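Local coordinates for protein 2-C-methyl-D-erythritol 2,4-cyclodiphosphate synthase (Francisella tularensis subsp. tularensis, PDB 3RE3) that probably catalyses the cyclisation of 4-diphosphocytidyl-2-C-methyl-D-erythritol 2-phosphate to 2-C-methyl-D-erythritol 2,4-cyclodiphosphate, releasing CMP, in non-mevalonate isoprenoid biosynthesis, at residues A120-I125 with I133-T138. Sequence-based numbering, arbitrary orientation.
Sequences ACLANI and INIKAT
No flat group takes part where L122 and A123 of the helix meet I133 and I135 of the strand; every touch is between aliphatic carbons. The side chain of L122 lies across that of I133 at roughly a right angle, and its CD1 comes within 3.7 Å of CD1 of I133. That same I133 CD1 also lies 4.2 Å from L122 CB. I133 reaches this far because its CG1 runs anti to the backbone N (chi1 168°), while the other branch, CG2, turns to A123 and sits 4.1 Å from its CB. I133 has two modelled conformers, which leaves the exact placing of its branches less certain. Further along the strand, the CD1 of I135 makes a looser touch on L122 CD1 at 4.2 Å. The two short segments run roughly antiparallel, at 154°, their axes 9.3 Å apart at closest approach, as helix 115-126 packs on the sheet in a beta-alpha-beta crossover from strand 96-105 to strand 133-138. L83 of helix 79-92 also packs on L122, and NE of R119 gives a hydrogen bond to the carbonyl O of I133. The strand's other face is polar: N134 OD1 accepts a hydrogen bond from G61 N of the second subunit, and K136 forms a salt bridge with D101. With no hydrogen bond between the segments, their buried join rests on dispersion and the exclusion of water.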
# COMPACT_ATOMS: atom_id res chain seq x y z
N ALA A 120 -4.73 20.62 -7.98
CA ALA A 120 -5.02 21.47 -9.13
C ALA A 120 -3.89 21.36 -10.13
O ALA A 120 -4.10 21.20 -11.34
CB ALA A 120 -5.20 22.91 -8.69
N CYS A 121 -2.68 21.43 -9.61
CA CYS A 121 -1.47 21.32 -10.40
C CYS A 121 -1.46 20.03 -11.22
O CYS A 121 -1.22 20.05 -12.41
CB CYS A 121 -0.24 21.37 -9.49
SG CYS A 121 1.31 20.96 -10.28
N LEU A 122 -1.70 18.90 -10.56
CA LEU A 122 -1.59 17.62 -11.24
C LEU A 122 -2.80 17.32 -12.11
O LEU A 122 -2.67 16.78 -13.21
CB LEU A 122 -1.35 16.49 -10.24
CG LEU A 122 -0.34 16.69 -9.10
CD1 LEU A 122 -0.49 15.54 -8.11
CD2 LEU A 122 1.10 16.79 -9.59
N ALA A 123 -3.99 17.66 -11.63
CA ALA A 123 -5.19 17.48 -12.44
C ALA A 123 -5.02 18.21 -13.77
O ALA A 123 -5.49 17.76 -14.81
CB ALA A 123 -6.42 18.00 -11.72
N ASN A 124 -4.36 19.37 -13.71
CA ASN A 124 -4.16 20.18 -14.89
C ASN A 124 -3.25 19.47 -15.87
O ASN A 124 -3.59 19.30 -17.03
CB ASN A 124 -3.59 21.55 -14.52
CG ASN A 124 -3.53 22.49 -15.70
OD1 ASN A 124 -4.54 23.04 -16.11
ND2 ASN A 124 -2.34 22.68 -16.25
N ILE A 125 -2.08 19.06 -15.40
CA ILE A 125 -1.11 18.41 -16.28
C ILE A 125 -1.71 17.15 -16.88
O ILE A 125 -1.48 16.83 -18.05
CB ILE A 125 0.18 18.01 -15.54
CG1 ILE A 125 0.93 19.25 -15.07
CG2 ILE A 125 1.06 17.16 -16.45
CD1 ILE A 125 1.53 19.10 -13.70
N ILE A 133 -8.60 13.11 -8.76
CA ILE A 133 -7.35 12.84 -8.04
C ILE A 133 -7.35 13.27 -6.57
O ILE A 133 -7.36 14.44 -6.24
CB ILE A 133 -6.09 13.41 -8.73
CG1 ILE A 133 -4.91 13.32 -7.76
CG2 ILE A 133 -6.30 14.86 -9.16
CD1 ILE A 133 -3.56 13.44 -8.44
N ASN A 134 -7.30 12.28 -5.69
CA ASN A 134 -7.39 12.53 -4.26
C ASN A 134 -6.02 12.44 -3.64
O ASN A 134 -5.25 11.53 -3.95
CB ASN A 134 -8.31 11.49 -3.63
CG ASN A 134 -8.81 11.92 -2.30
OD1 ASN A 134 -9.80 12.64 -2.20
ND2 ASN A 134 -8.13 11.48 -1.24
N ILE A 135 -5.72 13.39 -2.76
CA ILE A 135 -4.45 13.43 -2.04
C ILE A 135 -4.75 13.61 -0.57
O ILE A 135 -5.31 14.64 -0.17
CB ILE A 135 -3.60 14.65 -2.47
CG1 ILE A 135 -3.24 14.61 -3.96
CG2 ILE A 135 -2.37 14.73 -1.64
CD1 ILE A 135 -2.60 15.89 -4.45
N LYS A 136 -4.38 12.63 0.23
CA LYS A 136 -4.51 12.76 1.68
C LYS A 136 -3.16 12.59 2.38
O LYS A 136 -2.24 11.98 1.84
CB LYS A 136 -5.54 11.76 2.23
CG LYS A 136 -5.32 10.35 1.76
CD LYS A 136 -6.42 9.44 2.25
CE LYS A 136 -7.00 8.68 1.10
NZ LYS A 136 -5.91 8.22 0.19
N ALA A 137 -3.02 13.13 3.59
CA ALA A 137 -1.76 13.00 4.33
C ALA A 137 -1.99 12.42 5.71
O ALA A 137 -2.87 12.88 6.44
CB ALA A 137 -1.06 14.35 4.41
N THR A 138 -1.21 11.40 6.07
CA THR A 138 -1.27 10.86 7.43
C THR A 138 0.13 10.82 8.08
O THR A 138 1.13 11.14 7.44
CB THR A 138 -1.94 9.45 7.47
OG1 THR A 138 -2.31 9.10 8.81
CG2 THR A 138 -1.04 8.38 6.87